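Local coordinates for probable CoA-transferase alpha subunit (Rhodococcus jostii, PDB 6COJ), which probably acts, together with a partner subunit, on coenzyme A thioesters that carry a ring-bearing acyl group, at residues 39-44 with 86-91; 180-185 with 201-206; 252-257 with 266-271. The protein carries 1 engineered substitution. All coordinates share one frame; numbering follows the deposited sequence.

Interaction 1. Residues 39-44 with 86-91; sequences GGWGSR and YGFVSL. With F8G (S-{(3R,5R,9R)-1-[(2R,3S,4R,5R)-5-(6-amino-9H-purin-9-yl)-4-hydroxy-3-(phosphonooxy)tetrahydrofuran-2-yl]-3,5,9-trihydroxy-8,8-dimethyl-3,5-dioxido-10,14-dioxo-2,4,6-trioxa-11,15-diaza-3lambda~5~,5lambda~5~-diphosphaheptadecan-17-yl} (5R,10R)-7-hydroxy-10-methyl-2-oxo-1-oxaspiro[4.5]dec-6-ene-6-carbothioate (non-preferred name)), chain E.
Trp41 and Phe88 form one wall of the acyl pocket of this CoA-transferase relative, the indole lying across the end of the phenyl ring. Phe88 CZ stands over one face of the indole, displaced toward its rim and 3.4 Å from Trp41 CE2, while Phe88 CE2 reaches Trp41 CZ2. The five-membered ring of the indole and the phenyl ring are inclined at 58°, an oblique meeting. Each ring then touches the thioester ligand at a different point. The benzo edge of Trp41 comes up to the ligand methyl, CH2 being 3.5 Å from F8G CAI, and Phe88 CD2 lies 3.2 Å from the lactone carbonyl oxygen, F8G OAN. Trp41 is brought there by a first torsion that sends CG opposite its own amide nitrogen (chi1 173°), whereas Phe88 has CG wedged between the backbone N and the carbonyl carbon (chi1 62°). Replacing Trp41 with an alanine would probably leave Phe88 CZ without the face it rests on and open a gap beside the ligand methyl.

Beyond the rings the chains run close together. Gly42, with positive phi, places its CA 3.4 Å from Ser90 O, and Ser43 CB packs 3.2 Å from Leu91 O. Ser43 OG is taken up by Gln268. A 2.9 Å bond from Trp41 N to Arg44 O closes the turn that presents the indole.

The turn follows strand 35-38 of the parallel sheet and precedes helix 48-56. The backbones of Phe88 and Ser90 bond to that of Gly68, Ser43 and Leu91 touch Pro70 of helix 70-77, and a second protein chain lends an aromatic ring stacked on Trp41 and a basic group in cation-pi contact with Phe88.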
loop_
_atom_site.group_PDB
_atom_site.type_symbol
_atom_site.label_atom_id
_atom_site.label_comp_id
_atom_site.label_asym_id
_atom_site.label_seq_id
_atom_site.Cartn_x
_atom_site.Cartn_y
_atom_site.Cartn_z
ATOM N N GLY A 39 1.878 -17.715 2.415
ATOM C CA GLY A 39 1.992 -16.772 1.318
ATOM C C GLY A 39 1.571 -17.347 -0.025
ATOM O O GLY A 39 0.870 -18.361 -0.118
ATOM N N GLY A 40 2.017 -16.680 -1.084
ATOM C CA GLY A 40 1.574 -17.051 -2.411
ATOM C C GLY A 40 0.088 -16.768 -2.598
ATOM O O GLY A 40 -0.519 -15.957 -1.895
ATOM N N TRP A 41 -0.507 -17.484 -3.558
ATOM C CA TRP A 41 -1.888 -17.228 -3.953
ATOM C C TRP A 41 -2.389 -18.405 -4.775
ATOM O O TRP A 41 -1.836 -18.685 -5.840
ATOM C CB TRP A 41 -1.911 -15.959 -4.812
ATOM C CG TRP A 41 -3.222 -15.613 -5.470
ATOM C CD1 TRP A 41 -3.797 -16.231 -6.558
ATOM C CD2 TRP A 41 -4.083 -14.521 -5.127
ATOM N NE1 TRP A 41 -4.972 -15.599 -6.888
ATOM C CE2 TRP A 41 -5.163 -14.541 -6.034
ATOM C CE3 TRP A 41 -4.052 -13.535 -4.130
ATOM C CZ2 TRP A 41 -6.200 -13.609 -5.978
ATOM C CZ3 TRP A 41 -5.085 -12.610 -4.079
ATOM C CH2 TRP A 41 -6.140 -12.657 -4.997
ATOM N N GLY A 42 -3.425 -19.104 -4.307
ATOM C CA GLY A 42 -3.926 -20.219 -5.099
ATOM C C GLY A 42 -2.809 -21.208 -5.383
ATOM O O GLY A 42 -2.084 -21.628 -4.474
ATOM N N SER A 43 -2.637 -21.567 -6.653
ATOM C CA SER A 43 -1.519 -22.424 -7.051
ATOM C C SER A 43 -0.352 -21.606 -7.608
ATOM O O SER A 43 0.177 -21.866 -8.698
ATOM C CB SER A 43 -1.995 -23.494 -8.030
ATOM O OG SER A 43 -0.976 -24.436 -8.317
ATOM N N ARG A 44 0.069 -20.601 -6.838
ATOM C CA ARG A 44 1.093 -19.652 -7.273
ATOM C C ARG A 44 2.040 -19.365 -6.120
ATOM O O ARG A 44 1.622 -18.842 -5.079
ATOM C CB ARG A 44 0.477 -18.344 -7.799
ATOM C CG ARG A 44 -0.656 -18.558 -8.790
ATOM C CD ARG A 44 -1.342 -17.258 -9.192
ATOM N NE ARG A 44 -2.654 -17.515 -9.781
ATOM C CZ ARG A 44 -3.187 -16.850 -10.799
ATOM N NH1 ARG A 44 -2.514 -15.874 -11.410
ATOM N NH2 ARG A 44 -4.394 -17.184 -11.234
ATOM N N TYR A 86 -9.777 -17.392 4.810
ATOM C CA TYR A 86 -9.323 -17.396 3.418
ATOM C C TYR A 86 -10.275 -16.577 2.564
ATOM O O TYR A 86 -11.460 -16.443 2.885
ATOM C CB TYR A 86 -9.231 -18.836 2.858
ATOM C CG TYR A 86 -10.540 -19.596 2.986
ATOM C CD1 TYR A 86 -10.833 -20.323 4.131
ATOM C CD2 TYR A 86 -11.502 -19.535 1.983
ATOM C CE1 TYR A 86 -12.040 -20.995 4.267
ATOM C CE2 TYR A 86 -12.717 -20.188 2.118
ATOM C CZ TYR A 86 -12.980 -20.901 3.260
ATOM O OH TYR A 86 -14.178 -21.558 3.400
ATOM N N GLY A 87 -9.742 -16.061 1.453
ATOM C CA GLY A 87 -10.540 -15.325 0.493
ATOM C C GLY A 87 -11.078 -16.229 -0.593
ATOM O O GLY A 87 -12.071 -15.906 -1.252
ATOM N N PHE A 88 -10.417 -17.365 -0.787
ATOM C CA PHE A 88 -10.839 -18.382 -1.741
ATOM C C PHE A 88 -9.946 -19.590 -1.518
ATOM O O PHE A 88 -8.950 -19.519 -0.793
ATOM C CB PHE A 88 -10.681 -17.892 -3.187
ATOM C CG PHE A 88 -9.258 -17.584 -3.572
ATOM C CD1 PHE A 88 -8.414 -18.593 -4.028
ATOM C CD2 PHE A 88 -8.765 -16.283 -3.493
ATOM C CE1 PHE A 88 -7.096 -18.321 -4.373
ATOM C CE2 PHE A 88 -7.451 -16.004 -3.855
ATOM C CZ PHE A 88 -6.622 -17.020 -4.292
ATOM N N VAL A 89 -10.308 -20.699 -2.154
ATOM C CA VAL A 89 -9.396 -21.826 -2.330
ATOM C C VAL A 89 -9.485 -22.246 -3.789
ATOM O O VAL A 89 -10.575 -22.561 -4.280
ATOM C CB VAL A 89 -9.723 -23.015 -1.406
ATOM C CG1 VAL A 89 -8.716 -24.147 -1.647
ATOM C CG2 VAL A 89 -9.708 -22.571 0.060
ATOM N N SER A 90 -8.352 -22.217 -4.493
ATOM C CA SER A 90 -8.362 -22.543 -5.913
ATOM C C SER A 90 -7.040 -23.172 -6.311
ATOM O O SER A 90 -5.979 -22.778 -5.812
ATOM C CB SER A 90 -8.576 -21.292 -6.772
ATOM O OG SER A 90 -8.616 -21.635 -8.151
ATOM N N LEU A 91 -7.121 -24.153 -7.214
ATOM C CA LEU A 91 -5.944 -24.710 -7.865
ATOM C C LEU A 91 -5.550 -23.946 -9.128
ATOM O O LEU A 91 -4.538 -24.286 -9.745
ATOM C CB LEU A 91 -6.164 -26.194 -8.181
ATOM C CG LEU A 91 -6.407 -27.118 -6.979
ATOM C CD1 LEU A 91 -6.599 -28.560 -7.432
ATOM C CD2 LEU A 91 -5.263 -27.027 -5.979
HETATM C C4 F8G E . -24.934 -29.991 -6.066
HETATM C C5 F8G E . -25.963 -29.143 -5.449
HETATM C C6 F8G E . -26.233 -29.315 -4.002
HETATM C C8 F8G E . -25.783 -28.671 -7.578
HETATM N N1 F8G E . -25.529 -30.236 -3.303
HETATM N N3 F8G E . -24.257 -30.900 -5.326
HETATM C "C1'" F8G E . -23.955 -30.272 -8.318
HETATM C C2 F8G E . -24.494 -31.099 -3.893
HETATM C "C2'" F8G E . -24.516 -30.504 -9.707
HETATM C "C3'" F8G E . -23.261 -30.422 -10.545
HETATM C "C4'" F8G E . -22.479 -29.324 -9.875
HETATM C "C5'" F8G E . -22.845 -27.987 -10.483
HETATM C CAA F8G E . -11.538 -8.981 -7.980
HETATM C CAB F8G E . -12.236 -10.168 -8.598
HETATM C CAC F8G E . -11.851 -11.443 -8.386
HETATM C CAD F8G E . -10.474 -11.762 -7.821
HETATM C CAE F8G E . -9.646 -10.493 -7.633
HETATM C CAF F8G E . -10.474 -9.400 -6.989
HETATM C CAG F8G E . -12.786 -12.552 -8.642
HETATM C CAI F8G E . -8.394 -10.730 -6.803
HETATM C CAK F8G E . -9.663 -12.804 -8.620
HETATM C CAL F8G E . -9.488 -14.065 -7.755
HETATM C CAM F8G E . -10.217 -13.687 -6.490
HETATM C CAQ F8G E . -14.998 -13.996 -9.307
HETATM C CAR F8G E . -14.510 -14.727 -10.546
HETATM C CAT F8G E . -16.056 -16.486 -11.138
HETATM C CAU F8G E . -16.231 -17.988 -11.262
HETATM C CAV F8G E . -17.687 -18.433 -11.348
HETATM C CAX F8G E . -17.833 -20.377 -12.756
HETATM C CAY F8G E . -18.006 -21.868 -12.886
HETATM C CAZ F8G E . -19.420 -22.249 -13.340
HETATM C CBA F8G E . -19.575 -23.760 -13.255
HETATM C CBM F8G E . -20.438 -21.602 -12.412
HETATM C CBN F8G E . -19.686 -21.832 -14.782
HETATM N N6 F8G E . -27.171 -28.559 -3.384
HETATM N N7 F8G E . -26.445 -28.356 -6.434
HETATM N N9 F8G E . -24.894 -29.654 -7.352
HETATM N NAS F8G E . -14.922 -16.110 -10.556
HETATM N NAW F8G E . -17.780 -19.876 -11.527
HETATM O "O2'" F8G E . -25.147 -31.782 -9.828
HETATM O "O3'" F8G E . -22.484 -31.593 -10.367
HETATM O "O4'" F8G E . -22.878 -29.353 -8.506
HETATM O "O5'" F8G E . -22.403 -27.968 -11.837
HETATM O OAH F8G E . -13.177 -9.902 -9.316
HETATM O OAJ F8G E . -12.436 -13.695 -8.374
HETATM O OAN F8G E . -10.425 -14.377 -5.516
HETATM O OAO F8G E . -10.688 -12.331 -6.535
HETATM O OBB F8G E . -19.263 -24.119 -11.918
HETATM O OBD F8G E . -20.761 -26.134 -11.280
HETATM O OBJ F8G E . -16.882 -15.681 -11.549
HETATM O OBK F8G E . -17.730 -19.654 -13.736
HETATM O OBL F8G E . -17.045 -22.393 -13.815
HETATM O OBO F8G E . -18.618 -25.746 -10.117
HETATM O OBP F8G E . -18.472 -26.492 -12.500
HETATM O OBQ F8G E . -21.226 -26.730 -13.753
HETATM O OBR F8G E . -22.983 -25.584 -12.387
HETATM O OCI F8G E . -21.514 -33.805 -11.131
HETATM O OCJ F8G E . -23.907 -33.273 -11.530
HETATM O OCK F8G E . -22.128 -32.082 -12.813
HETATM P PBC F8G E . -19.234 -25.668 -11.489
HETATM P PBE F8G E . -21.841 -26.572 -12.385
HETATM P PCH F8G E . -22.502 -32.725 -11.497
HETATM S SAP F8G E . -14.329 -12.363 -9.277
#

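Interaction 2. Residues 180-185 with 201-206; sequences ALVHLN and YFDDLY
Val182 on strand 177-184 and Asp203 in the first turn of helix 203-208 make the dense part of this buried contact, their side chains sliding past one another in opposite directions. Val182 CB lies 3.8 Å from Asp203 OD2, and its CG1, opposite the carbonyl carbon about the first torsion (chi1 -59°), reaches Asp203 CB at the same distance. One helical turn on, Ala180 CB fits against the helix backbone, 3.5 Å from Tyr206 O. Tyr206 CB touches both Ala180 CB and Val182 CG1, while its ring leads away toward Leu124 of helix 117-128.

Strand 177-184, helix 203-208 and strand 213-217 form a beta-alpha-beta crossover in the Rossmann-like sheet, here with a long excursion between the first strand and the helix. The contact is where that helix comes back onto its strand.

Toward His183 and Leu184 the fit is looser and more polar. Leu184 CD2 stays 4.0 Å from Asp203 OD2, and no direct hydrogen bond joins the two segments. A water bridges them instead, accepting from His183 N at 2.8 Å and donating to Asp203 OD2 at 2.8 Å. His183 O and Asp203 OD2 are both acceptors, yet stand only 3.5 Å apart; Arg45 reconciles them, its NE bonding the carbonyl and its NH2 forming a salt bridge with the carboxylate. The other carboxylate oxygen, Asp203 OD1, accepts from Gly40 N, and with both oxygens engaged the carboxylate is probably kept from turning about its CB-CG bond.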
loop_
_atom_site.group_PDB
_atom_site.type_symbol
_atom_site.label_atom_id
_atom_site.label_comp_id
_atom_site.label_asym_id
_atom_site.label_seq_id
_atom_site.Cartn_x
_atom_site.Cartn_y
_atom_site.Cartn_z
ATOM N N ALA A 180 4.450 -16.872 9.812
ATOM C CA ALA A 180 4.221 -16.777 8.376
ATOM C C ALA A 180 5.219 -17.672 7.661
ATOM O O ALA A 180 6.390 -17.751 8.053
ATOM C CB ALA A 180 4.390 -15.335 7.862
ATOM N N LEU A 181 4.742 -18.350 6.618
ATOM C CA LEU A 181 5.566 -19.173 5.732
ATOM C C LEU A 181 5.402 -18.612 4.327
ATOM O O LEU A 181 4.282 -18.546 3.812
ATOM C CB LEU A 181 5.103 -20.635 5.757
ATOM C CG LEU A 181 4.962 -21.294 7.128
ATOM C CD1 LEU A 181 4.345 -22.679 6.970
ATOM C CD2 LEU A 181 6.305 -21.378 7.822
ATOM N N VAL A 182 6.507 -18.174 3.715
ATOM C CA VAL A 182 6.472 -17.607 2.371
ATOM C C VAL A 182 7.649 -18.163 1.580
ATOM O O VAL A 182 8.664 -18.568 2.147
ATOM C CB VAL A 182 6.499 -16.055 2.369
ATOM C CG1 VAL A 182 5.307 -15.480 3.159
ATOM C CG2 VAL A 182 7.819 -15.530 2.936
ATOM N N HIS A 183 7.504 -18.172 0.252
ATOM C CA HIS A 183 8.550 -18.627 -0.661
ATOM C C HIS A 183 8.836 -17.537 -1.681
ATOM O O HIS A 183 7.911 -17.024 -2.320
ATOM C CB HIS A 183 8.120 -19.886 -1.418
ATOM C CG HIS A 183 9.201 -20.457 -2.274
ATOM N ND1 HIS A 183 10.214 -21.237 -1.757
ATOM C CD2 HIS A 183 9.444 -20.355 -3.604
ATOM C CE1 HIS A 183 11.026 -21.605 -2.734
ATOM N NE2 HIS A 183 10.579 -21.087 -3.866
ATOM N N LEU A 184 10.112 -17.210 -1.853
ATOM C CA LEU A 184 10.532 -16.168 -2.779
ATOM C C LEU A 184 11.649 -16.682 -3.683
ATOM O O LEU A 184 12.186 -17.779 -3.503
ATOM C CB LEU A 184 10.941 -14.885 -2.036
ATOM C CG LEU A 184 9.722 -14.112 -1.526
ATOM C CD1 LEU A 184 10.122 -13.062 -0.503
ATOM C CD2 LEU A 184 8.973 -13.448 -2.691
ATOM N N ASN A 185 12.002 -15.879 -4.683
ATOM C CA ASN A 185 12.924 -16.380 -5.692
ATOM C C ASN A 185 14.386 -16.279 -5.285
ATOM O O ASN A 185 15.201 -17.095 -5.721
ATOM C CB ASN A 185 12.680 -15.695 -7.038
ATOM C CG ASN A 185 11.279 -15.952 -7.555
ATOM O OD1 ASN A 185 11.034 -16.929 -8.291
ATOM N ND2 ASN A 185 10.351 -15.104 -7.169
ATOM N N TYR A 201 2.487 -10.991 -4.961
ATOM C CA TYR A 201 1.363 -11.446 -4.130
ATOM C C TYR A 201 1.348 -10.581 -2.870
ATOM O O TYR A 201 1.359 -9.345 -2.990
ATOM C CB TYR A 201 1.348 -12.972 -3.934
ATOM C CG TYR A 201 1.442 -13.672 -5.263
ATOM C CD1 TYR A 201 0.484 -13.438 -6.254
ATOM C CD2 TYR A 201 2.514 -14.507 -5.564
ATOM C CE1 TYR A 201 0.584 -14.031 -7.502
ATOM C CE2 TYR A 201 2.620 -15.114 -6.812
ATOM C CZ TYR A 201 1.661 -14.870 -7.777
ATOM O OH TYR A 201 1.803 -15.460 -9.010
ATOM N N PHE A 202 1.310 -11.173 -1.675
ATOM C CA PHE A 202 1.149 -10.439 -0.432
ATOM C C PHE A 202 2.149 -10.923 0.601
ATOM O O PHE A 202 1.928 -10.774 1.807
ATOM C CB PHE A 202 -0.291 -10.578 0.070
ATOM C CG PHE A 202 -1.300 -10.128 -0.941
ATOM C CD1 PHE A 202 -1.684 -10.956 -1.986
ATOM C CD2 PHE A 202 -1.819 -8.851 -0.881
ATOM C CE1 PHE A 202 -2.576 -10.495 -2.960
ATOM C CE2 PHE A 202 -2.720 -8.404 -1.840
ATOM C CZ PHE A 202 -3.096 -9.230 -2.873
ATOM N N ASP A 203 3.281 -11.465 0.138
ATOM C CA ASP A 203 4.190 -12.137 1.066
ATOM C C ASP A 203 4.807 -11.166 2.058
ATOM O O ASP A 203 5.096 -11.552 3.203
ATOM C CB ASP A 203 5.279 -12.894 0.308
ATOM C CG ASP A 203 4.755 -14.134 -0.391
ATOM O OD1 ASP A 203 3.545 -14.420 -0.272
ATOM O OD2 ASP A 203 5.559 -14.822 -1.060
ATOM N N ASP A 204 5.023 -9.917 1.644
ATOM C CA ASP A 204 5.491 -8.906 2.586
ATOM C C ASP A 204 4.475 -8.679 3.699
ATOM O O ASP A 204 4.848 -8.545 4.870
ATOM C CB ASP A 204 5.793 -7.597 1.847
ATOM C CG ASP A 204 4.607 -7.097 1.035
ATOM O OD1 ASP A 204 3.898 -7.916 0.421
ATOM O OD2 ASP A 204 4.376 -5.868 0.989
ATOM N N LEU A 205 3.184 -8.629 3.353
ATOM C CA LEU A 205 2.157 -8.423 4.370
ATOM C C LEU A 205 2.071 -9.600 5.336
ATOM O O LEU A 205 1.893 -9.404 6.543
ATOM C CB LEU A 205 0.797 -8.191 3.713
ATOM C CG LEU A 205 0.660 -6.954 2.826
ATOM C CD1 LEU A 205 -0.745 -6.843 2.253
ATOM C CD2 LEU A 205 0.998 -5.724 3.633
ATOM N N TYR A 206 2.189 -10.828 4.830
ATOM C CA TYR A 206 2.177 -11.981 5.725
ATOM C C TYR A 206 3.317 -11.893 6.728
ATOM O O TYR A 206 3.125 -12.116 7.927
ATOM C CB TYR A 206 2.255 -13.285 4.925
ATOM C CG TYR A 206 0.933 -13.749 4.349
ATOM C CD1 TYR A 206 -0.042 -14.296 5.171
ATOM C CD2 TYR A 206 0.655 -13.631 2.991
ATOM C CE1 TYR A 206 -1.258 -14.729 4.657
ATOM C CE2 TYR A 206 -0.558 -14.056 2.463
ATOM C CZ TYR A 206 -1.506 -14.597 3.309
ATOM O OH TYR A 206 -2.705 -15.021 2.804
HETATM O O HOH W 1 4.966 -17.486 -0.699
#

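Interaction 3. Residues 252-257 with 266-271; sequences AHFTLA and KFQRHY
An aromatic cluster of His253, Phe254, Phe267 and Tyr271 joins the loop after strand 244-247 to helix 265-274, with Phe254 as the residue pressed into the helix surface. A cis peptide precedes Phe254, and its CG sits between the backbone N and the carbonyl carbon (chi1 43°), so that the ring points at the helix. There it meets a different partner along each part of its rim. Phe254 CD2 approaches the edge of Phe267, 3.5 Å from Phe267 CD2. At the far end, Phe254 CZ lies over one face of Tyr271, shifted toward the rim and 3.6 Å from Tyr271 CG. The ring planes of this pair are inclined at 37°. Along the opposite side of the ring from Phe267, Gln268 OE1 comes up in the plane of the Phe254 ring, 3.5 Å from Phe254 CE1, with the amide turned 85° against the ring. His253 closes the cluster, its CE1 reaching Phe267 CD2 at 3.7 Å while Phe254 CB covers one of its imidazole faces.

The loop itself is pinched by Ala252 O, which receives both Thr255 N at 2.8 Å and Thr255 OG1 at 2.7 Å from the same face of the carbonyl plane.

No hydrogen bond crosses the contact, so its hold is one of ring surfaces, and the polar ends are satisfied elsewhere: His253 by Tyr296 and Asp264, Tyr271 by Asp98, Gln268 by Ser43 and Leu91. Bonds at both ends of the Gln268 amide fix its rotation, and the carbonyl oxygen, set against the hydrogen-bearing rim of Phe254, is likely to find a mildly favourable electrostatic partner there.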
loop_
_atom_site.group_PDB
_atom_site.type_symbol
_atom_site.label_atom_id
_atom_site.label_comp_id
_atom_site.label_asym_id
_atom_site.label_seq_id
_atom_site.Cartn_x
_atom_site.Cartn_y
_atom_site.Cartn_z
ATOM N N ALA A 252 8.664 -24.276 -4.429
ATOM C CA ALA A 252 7.262 -23.978 -4.659
ATOM C C ALA A 252 6.541 -25.071 -5.444
ATOM O O ALA A 252 5.315 -25.011 -5.568
ATOM C CB ALA A 252 7.105 -22.623 -5.363
ATOM N N HIS A 253 7.262 -26.067 -5.956
ATOM C CA HIS A 253 6.629 -27.131 -6.732
ATOM C C HIS A 253 5.526 -27.781 -5.890
ATOM O O HIS A 253 5.780 -28.116 -4.737
ATOM C CB HIS A 253 7.670 -28.182 -7.122
ATOM C CG HIS A 253 7.129 -29.246 -8.022
ATOM N ND1 HIS A 253 6.454 -30.351 -7.547
ATOM C CD2 HIS A 253 7.146 -29.363 -9.372
ATOM C CE1 HIS A 253 6.072 -31.099 -8.565
ATOM N NE2 HIS A 253 6.487 -30.528 -9.683
ATOM N N PHE A 254 4.321 -27.993 -6.429
ATOM C CA PHE A 254 3.997 -27.917 -7.851
ATOM C C PHE A 254 3.290 -26.637 -8.295
ATOM O O PHE A 254 2.670 -26.619 -9.360
ATOM C CB PHE A 254 3.122 -29.126 -8.237
ATOM C CG PHE A 254 2.032 -29.442 -7.238
ATOM C CD1 PHE A 254 0.799 -28.793 -7.294
ATOM C CD2 PHE A 254 2.239 -30.388 -6.239
ATOM C CE1 PHE A 254 -0.201 -29.092 -6.371
ATOM C CE2 PHE A 254 1.241 -30.690 -5.314
ATOM C CZ PHE A 254 0.021 -30.041 -5.382
ATOM N N THR A 255 3.383 -25.565 -7.510
ATOM C CA THR A 255 2.819 -24.288 -7.936
ATOM C C THR A 255 3.840 -23.524 -8.787
ATOM O O THR A 255 5.024 -23.874 -8.845
ATOM C CB THR A 255 2.377 -23.458 -6.724
ATOM O OG1 THR A 255 3.510 -23.034 -5.943
ATOM C CG2 THR A 255 1.447 -24.302 -5.853
ATOM N N LEU A 256 3.378 -22.478 -9.469
ATOM C CA LEU A 256 4.303 -21.682 -10.277
ATOM C C LEU A 256 5.178 -20.794 -9.387
ATOM O O LEU A 256 4.911 -20.600 -8.200
ATOM C CB LEU A 256 3.560 -20.875 -11.348
ATOM C CG LEU A 256 2.471 -19.870 -10.959
ATOM C CD1 LEU A 256 3.049 -18.617 -10.312
ATOM C CD2 LEU A 256 1.644 -19.492 -12.187
ATOM N N ALA A 257 6.224 -20.220 -9.971
ATOM C CA ALA A 257 7.153 -19.431 -9.163
ATOM C C ALA A 257 7.770 -18.294 -9.975
ATOM O O ALA A 257 8.984 -18.169 -10.102
ATOM C CB ALA A 257 8.231 -20.314 -8.541
ATOM N N LYS A 266 0.772 -31.151 -15.076
ATOM C CA LYS A 266 0.558 -32.593 -15.064
ATOM C C LYS A 266 0.636 -33.151 -13.648
ATOM O O LYS A 266 -0.164 -34.016 -13.268
ATOM C CB LYS A 266 1.573 -33.274 -15.984
ATOM C CG LYS A 266 1.237 -33.197 -17.480
ATOM C CD LYS A 266 1.780 -31.945 -18.142
ATOM C CE LYS A 266 0.838 -31.403 -19.205
ATOM N NZ LYS A 266 1.188 -30.036 -19.684
ATOM N N PHE A 267 1.586 -32.665 -12.843
ATOM C CA PHE A 267 1.696 -33.189 -11.488
ATOM C C PHE A 267 0.561 -32.701 -10.607
ATOM O O PHE A 267 0.072 -33.447 -9.751
ATOM C CB PHE A 267 3.044 -32.877 -10.842
ATOM C CG PHE A 267 3.275 -33.665 -9.585
ATOM C CD1 PHE A 267 3.705 -34.982 -9.656
ATOM C CD2 PHE A 267 2.999 -33.121 -8.344
ATOM C CE1 PHE A 267 3.887 -35.727 -8.509
ATOM C CE2 PHE A 267 3.182 -33.863 -7.189
ATOM C CZ PHE A 267 3.624 -35.174 -7.274
ATOM N N GLN A 268 0.137 -31.447 -10.774
ATOM C CA GLN A 268 -1.003 -30.985 -9.990
ATOM C C GLN A 268 -2.246 -31.808 -10.297
ATOM O O GLN A 268 -3.009 -32.151 -9.390
ATOM C CB GLN A 268 -1.271 -29.501 -10.207
ATOM C CG GLN A 268 -2.454 -29.033 -9.383
ATOM C CD GLN A 268 -2.567 -27.537 -9.340
ATOM O OE1 GLN A 268 -1.925 -26.888 -8.524
ATOM N NE2 GLN A 268 -3.399 -26.990 -10.202
ATOM N N ARG A 269 -2.458 -32.140 -11.572
ATOM C CA ARG A 269 -3.552 -33.040 -11.923
ATOM C C ARG A 269 -3.423 -34.377 -11.210
ATOM O O ARG A 269 -4.422 -34.931 -10.740
ATOM C CB ARG A 269 -3.636 -33.231 -13.434
ATOM C CG ARG A 269 -4.310 -32.080 -14.140
ATOM C CD ARG A 269 -4.642 -32.407 -15.581
ATOM N NE ARG A 269 -3.459 -32.635 -16.398
ATOM C CZ ARG A 269 -2.851 -31.691 -17.106
ATOM N NH1 ARG A 269 -3.295 -30.439 -17.079
ATOM N NH2 ARG A 269 -1.789 -31.996 -17.832
ATOM N N HIS A 270 -2.199 -34.909 -11.112
ATOM C CA HIS A 270 -1.992 -36.180 -10.423
ATOM C C HIS A 270 -2.294 -36.061 -8.933
ATOM O O HIS A 270 -2.903 -36.962 -8.340
ATOM C CB HIS A 270 -0.560 -36.667 -10.654
ATOM C CG HIS A 270 -0.255 -37.985 -10.010
ATOM N ND1 HIS A 270 -0.848 -39.162 -10.411
ATOM C CD2 HIS A 270 0.580 -38.308 -8.998
ATOM C CE1 HIS A 270 -0.394 -40.155 -9.671
ATOM N NE2 HIS A 270 0.473 -39.664 -8.805
ATOM N N TYR A 271 -1.878 -34.955 -8.309
ATOM C CA TYR A 271 -2.241 -34.698 -6.919
ATOM C C TYR A 271 -3.755 -34.720 -6.735
ATOM O O TYR A 271 -4.279 -35.403 -5.843
ATOM C CB TYR A 271 -1.647 -33.351 -6.473
ATOM C CG TYR A 271 -2.402 -32.676 -5.348
ATOM C CD1 TYR A 271 -2.256 -33.096 -4.028
ATOM C CD2 TYR A 271 -3.270 -31.620 -5.606
ATOM C CE1 TYR A 271 -2.957 -32.483 -2.997
ATOM C CE2 TYR A 271 -3.979 -31.002 -4.583
ATOM C CZ TYR A 271 -3.815 -31.436 -3.280
ATOM O OH TYR A 271 -4.504 -30.826 -2.260
#

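In the fold
The three contacts follow one another along the chain, each closing before the next opens. Interaction 1 is the hub: its centre lies about 12 Å from that of interaction 2 and about 13 Å from that of interaction 3, which are about 19 Å apart. Gly39 continues from strand 35-38, beside strand 177-184, and bonds to Leu181 O through its N, so segments 39-44 and 180-185 meet at neighbouring strands in the middle of the seven-stranded parallel sheet. Interaction 3 sits farther out, where the C-terminal helices meet the fold. Gln268 ties helix 265-274 to both segments of interaction 1, so the ligand-lining loop is held to the sheet through Gly39 and to the C-terminal helices through Gln268.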